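Local coordinates for protein tRNA uridine(34) acetyltransferase (Methanocaldococcus infernus, PDB 6IA8) that forms 5-carboxymethyluridine at the wobble position of tRNAs from acetyl-CoA and S-adenosylmethionine, using a [4Fe-4S] cluster, at residues L137-G142 and V186-E191; G209-E214 and G248-Y253. All blocks are in the same frame, centred on the assembly; numbering follows the deposited sequence.

Contact 1. Residues L137-G142 and V186-E191; sequences LIIMGG and VALCIE
L137 to I139 pair in parallel register with L188 to I190, the strand axes 4.7 Å apart and 11° from parallel. L137 N gives a hydrogen bond to A187 O, C189 N to L137 O (2.8 Å) and I139 N to C189 O, the last almost linear at 174°; E191 N to I139 O is stretched to 3.4 Å and weak. Beside this weak bond a water donates to I139 O and to E191 O and accepts from G142 N. These are neighbouring parallel strands of the radical SAM core, a TIM-barrel-like fold. On the face toward helix 149-164, L188 CD1 sits 3.9 Å from L137 CD2 and 3.8 Å from I139 CG1, which crosses it at a slant. The other face carries I138 and C189. E191 swings its CG beside its own backbone N (chi1 -53°), placing CG 3.5 Å from I139 O, and its extended chain runs alongside M140, with OE1 3.8 Å from M140 CA. An alanine in place of E191 would probably open a gap beside M140 and over I139 O, and remove the carboxylate that lies next to E214. E191 OE2 lies close to E214 OE2, two like charges side by side.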
ATOM      1  N   LEU A 137      -0.289   3.152  10.291  1.00 29.85           N
ATOM      2  CA  LEU A 137       0.447   4.394  10.454  1.00 31.68           C
ATOM      3  C   LEU A 137       1.142   4.709   9.142  1.00 32.31           C
ATOM      4  O   LEU A 137       1.832   3.850   8.579  1.00 33.28           O
ATOM      5  CB  LEU A 137       1.472   4.258  11.565  1.00 28.87           C
ATOM      6  CG  LEU A 137       2.304   5.495  11.875  1.00 29.17           C
ATOM      7  CD1 LEU A 137       1.434   6.623  12.354  1.00 35.79           C
ATOM      8  CD2 LEU A 137       3.357   5.084  12.913  1.00 36.05           C
ATOM      9  N   ILE A 138       0.908   5.911   8.633  1.00 31.51           N
ATOM     10  CA  ILE A 138       1.460   6.342   7.354  1.00 28.67           C
ATOM     11  C   ILE A 138       2.344   7.546   7.619  1.00 31.01           C
ATOM     12  O   ILE A 138       1.857   8.570   8.116  1.00 34.27           O
ATOM     13  CB  ILE A 138       0.374   6.714   6.336  1.00 34.77           C
ATOM     14  CG1 ILE A 138      -0.590   5.548   6.110  1.00 37.02           C
ATOM     15  CG2 ILE A 138       1.024   7.087   4.987  1.00 35.78           C
ATOM     16  CD1 ILE A 138      -1.656   5.839   5.074  1.00 37.04           C
ATOM     17  N   ILE A 139       3.617   7.443   7.246  1.00 32.15           N
ATOM     18  CA  ILE A 139       4.593   8.515   7.431  1.00 37.82           C
ATOM     19  C   ILE A 139       4.686   9.290   6.125  1.00 33.73           C
ATOM     20  O   ILE A 139       5.194   8.783   5.120  1.00 37.23           O
ATOM     21  CB  ILE A 139       5.967   7.974   7.843  1.00 45.64           C
ATOM     22  CG1 ILE A 139       5.838   7.011   9.035  1.00 39.76           C
ATOM     23  CG2 ILE A 139       6.922   9.140   8.157  1.00 41.19           C
ATOM     24  CD1 ILE A 139       5.210   7.597  10.277  1.00 37.70           C
ATOM     25  N   MET A 140       4.194  10.515   6.131  1.00 37.58           N
ATOM     26  CA  MET A 140       4.127  11.324   4.926  1.00 44.46           C
ATOM     27  C   MET A 140       5.285  12.313   4.870  1.00 53.74           C
ATOM     28  O   MET A 140       5.776  12.778   5.903  1.00 55.18           O
ATOM     29  CB  MET A 140       2.804  12.081   4.871  1.00 50.68           C
ATOM     30  CG  MET A 140       1.591  11.190   4.864  1.00 48.64           C
ATOM     31  SD  MET A 140       0.064  12.112   4.698  1.00 56.77           S
ATOM     32  CE  MET A 140       0.133  13.162   6.140  1.00 59.98           C
ATOM     33  N   GLY A 141       5.700  12.648   3.643  1.00 67.67           N
ATOM     34  CA  GLY A 141       6.771  13.605   3.429  1.00 73.50           C
ATOM     35  C   GLY A 141       7.700  13.221   2.295  1.00 88.42           C
ATOM     36  O   GLY A 141       8.190  14.086   1.565  1.00 92.26           O
ATOM     37  N   GLY A 142       7.956  11.925   2.142  1.00 80.81           N
ATOM     38  CA  GLY A 142       8.845  11.434   1.111  1.00103.56           C
ATOM     39  C   GLY A 142      10.318  11.535   1.424  1.00 84.92           C
ATOM     40  O   GLY A 142      11.127  10.904   0.735  1.00 62.97           O
ATOM     41  N   VAL A 186      -0.856  -2.243  13.174  1.00 33.37           N
ATOM     42  CA  VAL A 186      -0.865  -3.451  12.352  1.00 35.53           C
ATOM     43  C   VAL A 186      -0.163  -3.258  11.019  1.00 34.43           C
ATOM     44  O   VAL A 186       0.098  -4.242  10.320  1.00 34.09           O
ATOM     45  CB  VAL A 186      -2.295  -3.964  12.099  1.00 41.02           C
ATOM     46  CG1 VAL A 186      -2.972  -4.286  13.447  1.00 36.71           C
ATOM     47  CG2 VAL A 186      -3.106  -2.953  11.285  1.00 35.13           C
ATOM     48  N   ALA A 187       0.171  -2.033  10.651  1.00 29.78           N
ATOM     49  CA  ALA A 187       0.858  -1.755   9.401  1.00 32.84           C
ATOM     50  C   ALA A 187       1.521  -0.395   9.526  1.00 31.68           C
ATOM     51  O   ALA A 187       0.974   0.519  10.147  1.00 34.35           O
ATOM     52  CB  ALA A 187      -0.093  -1.755   8.197  1.00 34.46           C
ATOM     53  N   LEU A 188       2.670  -0.254   8.878  1.00 28.52           N
ATOM     54  CA  LEU A 188       3.423   0.995   8.896  1.00 29.10           C
ATOM     55  C   LEU A 188       3.913   1.236   7.482  1.00 38.51           C
ATOM     56  O   LEU A 188       4.696   0.434   6.957  1.00 33.90           O
ATOM     57  CB  LEU A 188       4.604   0.924   9.858  1.00 34.33           C
ATOM     58  CG  LEU A 188       5.679   2.028   9.792  1.00 34.03           C
ATOM     59  CD1 LEU A 188       5.066   3.363   9.916  1.00 40.37           C
ATOM     60  CD2 LEU A 188       6.743   1.799  10.900  1.00 48.95           C
ATOM     61  N   CYS A 189       3.446   2.323   6.876  1.00 31.28           N
ATOM     62  CA  CYS A 189       3.786   2.669   5.507  1.00 29.81           C
ATOM     63  C   CYS A 189       4.679   3.900   5.502  1.00 36.78           C
ATOM     64  O   CYS A 189       4.365   4.901   6.155  1.00 36.27           O
ATOM     65  CB  CYS A 189       2.549   2.952   4.662  1.00 32.70           C
ATOM     66  SG  CYS A 189       3.064   3.372   2.894  1.00 44.95           S
ATOM     67  N   ILE A 190       5.786   3.821   4.775  1.00 30.56           N
ATOM     68  CA  ILE A 190       6.743   4.916   4.652  1.00 31.59           C
ATOM     69  C   ILE A 190       6.773   5.348   3.193  1.00 35.31           C
ATOM     70  O   ILE A 190       6.923   4.514   2.296  1.00 31.61           O
ATOM     71  CB  ILE A 190       8.139   4.499   5.141  1.00 33.42           C
ATOM     72  CG1 ILE A 190       8.064   4.137   6.624  1.00 42.92           C
ATOM     73  CG2 ILE A 190       9.153   5.666   4.970  1.00 34.06           C
ATOM     74  CD1 ILE A 190       9.358   3.699   7.185  1.00 45.05           C
ATOM     75  N   GLU A 191       6.586   6.632   2.949  1.00 33.41           N
ATOM     76  CA  GLU A 191       6.686   7.169   1.601  1.00 38.35           C
ATOM     77  C   GLU A 191       8.116   7.619   1.373  1.00 41.68           C
ATOM     78  O   GLU A 191       8.736   8.218   2.263  1.00 39.82           O
ATOM     79  CB  GLU A 191       5.722   8.340   1.411  1.00 52.80           C
ATOM     80  CG  GLU A 191       4.282   8.022   1.781  1.00 82.10           C
ATOM     81  CD  GLU A 191       3.332   9.163   1.475  1.00 72.26           C
ATOM     82  OE1 GLU A 191       3.798  10.306   1.286  1.00 67.62           O
ATOM     83  OE2 GLU A 191       2.114   8.918   1.411  1.00 68.22           O
TER
HETATM   84  O   HOH W   1       7.610   9.672   4.297  1.00 52.93           O

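Contact 2. Residues G209-E214 and G248-Y253; sequences GATRVE and GLKVSY
T211 O receives K250 twice: from the backbone N at 3.2 Å and, weakly, from the side-chain NZ at 3.0 Å. The lysine manages this by curling. Its CG stands beside the backbone N (chi1 -64°), and bends at chi3 (-93°) and chi4 bring the chain back alongside T211, leaving NZ 3.7 Å from T211 CB. NZ also donates to R444 O in the acetyltransferase domain, and the side chain comes within about 3 Å of that of Q445, a probable acetyl-CoA-binding residue. The T211 hydroxyl is engaged elsewhere, bonded to L188 N. Further along, V213 N bonds to K250 O and S252 N to V213 O. Strands 212-214 and 250-253 are thus parallel neighbours in the radical SAM core, joined by a beta-alpha-beta crossover through helices 222-227 and 234-245; a Schellman motif at G248 ends the second helix just before its strand. L249 points its CB toward the other segment, with CD2 3.4 Å from A210 O and CD1 4.2 Å from V213 CG2, and helix 199-208 packs against it as well. On the face shared with K250, the aliphatic part of R212 crosses the lysine at about a right angle, R212 CG meeting K250 CB, while its less well ordered guanidinium reaches E136 in a salt bridge. E214 CG approaches S252 OG to 3.6 Å, both groups anti to their backbone N. A water joins their polar ends, donating to E214 OE2 and lying 2.6 Å from S252 OG. OE2 also forms a salt bridge with K286, while E191 OE2 lies close by.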
ATOM      1  N   GLY A 209       9.792  -1.220  11.865  1.00 34.04           N
ATOM      2  CA  GLY A 209       8.554  -1.967  11.784  1.00 36.73           C
ATOM      3  C   GLY A 209       7.756  -1.742  10.520  1.00 39.61           C
ATOM      4  O   GLY A 209       6.557  -2.060  10.493  1.00 31.97           O
ATOM      5  N   ALA A 210       8.373  -1.196   9.479  1.00 31.96           N
ATOM      6  CA  ALA A 210       7.650  -0.923   8.242  1.00 32.87           C
ATOM      7  C   ALA A 210       7.158  -2.213   7.614  1.00 32.01           C
ATOM      8  O   ALA A 210       7.836  -3.238   7.662  1.00 33.60           O
ATOM      9  CB  ALA A 210       8.542  -0.177   7.239  1.00 34.78           C
ATOM     10  N   THR A 211       5.981  -2.147   6.997  1.00 29.32           N
ATOM     11  CA  THR A 211       5.435  -3.240   6.226  1.00 30.59           C
ATOM     12  C   THR A 211       5.173  -2.854   4.791  1.00 33.40           C
ATOM     13  O   THR A 211       4.973  -3.756   3.969  1.00 32.70           O
ATOM     14  CB  THR A 211       4.119  -3.727   6.853  1.00 38.55           C
ATOM     15  OG1 THR A 211       3.214  -2.621   7.002  1.00 35.12           O
ATOM     16  CG2 THR A 211       4.398  -4.327   8.265  1.00 38.30           C
ATOM     17  N   ARG A 212       5.102  -1.547   4.474  1.00 29.37           N
ATOM     18  CA  ARG A 212       4.816  -1.087   3.118  1.00 32.08           C
ATOM     19  C   ARG A 212       5.693   0.116   2.819  1.00 30.17           C
ATOM     20  O   ARG A 212       5.906   0.957   3.692  1.00 31.02           O
ATOM     21  CB  ARG A 212       3.338  -0.715   2.928  1.00 39.42           C
ATOM     22  CG  ARG A 212       2.957  -0.308   1.500  1.00 88.63           C
ATOM     23  CD  ARG A 212       1.478   0.067   1.404  1.00107.91           C
ATOM     24  NE  ARG A 212       1.224   1.451   1.796  1.00132.23           N
ATOM     25  CZ  ARG A 212       0.018   1.963   2.018  1.00136.84           C
ATOM     26  NH1 ARG A 212      -1.060   1.205   1.897  1.00126.06           N
ATOM     27  NH2 ARG A 212      -0.108   3.233   2.370  1.00160.16           N
ATOM     28  N   VAL A 213       6.209   0.189   1.591  1.00 29.54           N
ATOM     29  CA  VAL A 213       6.971   1.342   1.128  1.00 31.66           C
ATOM     30  C   VAL A 213       6.330   1.874  -0.149  1.00 35.80           C
ATOM     31  O   VAL A 213       6.084   1.122  -1.097  1.00 32.55           O
ATOM     32  CB  VAL A 213       8.450   0.989   0.889  1.00 28.86           C
ATOM     33  CG1 VAL A 213       9.205   2.226   0.302  1.00 31.85           C
ATOM     34  CG2 VAL A 213       9.116   0.532   2.142  1.00 28.62           C
ATOM     35  N   GLU A 214       6.025   3.161  -0.158  1.00 27.88           N
ATOM     36  CA  GLU A 214       5.429   3.822  -1.307  1.00 29.48           C
ATOM     37  C   GLU A 214       6.517   4.633  -1.992  1.00 33.32           C
ATOM     38  O   GLU A 214       7.108   5.522  -1.367  1.00 35.35           O
ATOM     39  CB  GLU A 214       4.278   4.743  -0.904  1.00 31.42           C
ATOM     40  CG  GLU A 214       3.553   5.341  -2.116  1.00 36.82           C
ATOM     41  CD  GLU A 214       2.613   6.489  -1.752  1.00 59.82           C
ATOM     42  OE1 GLU A 214       2.813   7.608  -2.277  1.00 70.82           O
ATOM     43  OE2 GLU A 214       1.689   6.267  -0.944  1.00 71.11           O
ATOM     44  N   GLY A 248      10.820  -8.691   1.478  1.00 31.93           N
ATOM     45  CA  GLY A 248       9.500  -9.048   1.969  1.00 40.22           C
ATOM     46  C   GLY A 248       8.525  -7.899   2.117  1.00 38.99           C
ATOM     47  O   GLY A 248       7.450  -8.081   2.699  1.00 29.30           O
ATOM     48  N   LEU A 249       8.857  -6.719   1.625  1.00 30.36           N
ATOM     49  CA  LEU A 249       8.004  -5.569   1.870  1.00 30.84           C
ATOM     50  C   LEU A 249       6.958  -5.435   0.763  1.00 30.07           C
ATOM     51  O   LEU A 249       7.147  -5.902  -0.364  1.00 32.17           O
ATOM     52  CB  LEU A 249       8.833  -4.279   1.971  1.00 28.26           C
ATOM     53  CG  LEU A 249       9.657  -4.212   3.245  1.00 31.30           C
ATOM     54  CD1 LEU A 249      10.803  -3.173   3.125  1.00 40.19           C
ATOM     55  CD2 LEU A 249       8.793  -3.820   4.460  1.00 32.95           C
ATOM     56  N   LYS A 250       5.852  -4.765   1.100  1.00 30.59           N
ATOM     57  CA  LYS A 250       4.877  -4.351   0.102  1.00 32.11           C
ATOM     58  C   LYS A 250       5.349  -3.093  -0.597  1.00 29.04           C
ATOM     59  O   LYS A 250       5.909  -2.178   0.030  1.00 30.87           O
ATOM     60  CB  LYS A 250       3.522  -4.095   0.754  1.00 32.43           C
ATOM     61  CG  LYS A 250       2.937  -5.440   1.371  1.00 45.71           C
ATOM     62  CD  LYS A 250       1.748  -5.178   2.329  1.00 44.09           C
ATOM     63  CE  LYS A 250       2.233  -5.040   3.769  1.00 79.10           C
ATOM     64  NZ  LYS A 250       3.172  -6.110   4.210  1.00106.12           N
ATOM     65  N   VAL A 251       5.044  -3.019  -1.886  1.00 26.31           N
ATOM     66  CA  VAL A 251       5.544  -1.962  -2.741  1.00 28.82           C
ATOM     67  C   VAL A 251       4.363  -1.266  -3.386  1.00 35.42           C
ATOM     68  O   VAL A 251       3.577  -1.890  -4.100  1.00 28.34           O
ATOM     69  CB  VAL A 251       6.494  -2.503  -3.814  1.00 28.36           C
ATOM     70  CG1 VAL A 251       6.948  -1.385  -4.745  1.00 36.04           C
ATOM     71  CG2 VAL A 251       7.685  -3.212  -3.173  1.00 32.88           C
ATOM     72  N   SER A 252       4.272   0.027  -3.173  1.00 31.25           N
ATOM     73  CA  SER A 252       3.289   0.889  -3.804  1.00 30.94           C
ATOM     74  C   SER A 252       3.983   1.938  -4.663  1.00 30.53           C
ATOM     75  O   SER A 252       5.045   2.450  -4.293  1.00 32.66           O
ATOM     76  CB  SER A 252       2.431   1.595  -2.721  1.00 34.43           C
ATOM     77  OG  SER A 252       1.595   2.562  -3.309  1.00 46.41           O
ATOM     78  N   TYR A 253       3.368   2.270  -5.795  1.00 26.72           N
ATOM     79  CA  TYR A 253       3.875   3.293  -6.700  1.00 26.86           C
ATOM     80  C   TYR A 253       2.902   4.468  -6.714  1.00 32.27           C
ATOM     81  O   TYR A 253       1.708   4.283  -6.995  1.00 33.38           O
ATOM     82  CB  TYR A 253       4.004   2.803  -8.141  1.00 27.52           C
ATOM     83  CG  TYR A 253       5.105   1.854  -8.498  1.00 31.58           C
ATOM     84  CD1 TYR A 253       6.013   1.389  -7.551  1.00 30.16           C
ATOM     85  CD2 TYR A 253       5.257   1.444  -9.826  1.00 28.83           C
ATOM     86  CE1 TYR A 253       7.054   0.539  -7.923  1.00 25.84           C
ATOM     87  CE2 TYR A 253       6.263   0.603 -10.205  1.00 29.45           C
ATOM     88  CZ  TYR A 253       7.168   0.143  -9.269  1.00 26.14           C
ATOM     89  OH  TYR A 253       8.156  -0.717  -9.749  1.00 30.60           O
TER
HETATM   90  O   HOH W   2       0.617   3.869  -1.284  1.00 54.02           O

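How the contacts relate
From the N terminus, the chain leaves strand 134-140, passes helices 149-164 and 171-178 and returns as strand 184-192, where contact 1 closes a loop of 43 residues. It then runs through helix 199-208 into strand 212-218, opening contact 2, which closes after 33 more residues at strand 250-255. The two loops follow in series, without nesting or crossing. Strands 184-192 and 212-218 are neighbours, so the contacts join into four consecutive strands of one parallel sheet. The seam between them is probably hydrogen-bonded from T211 N to L188 O and from E214 N to I190 O.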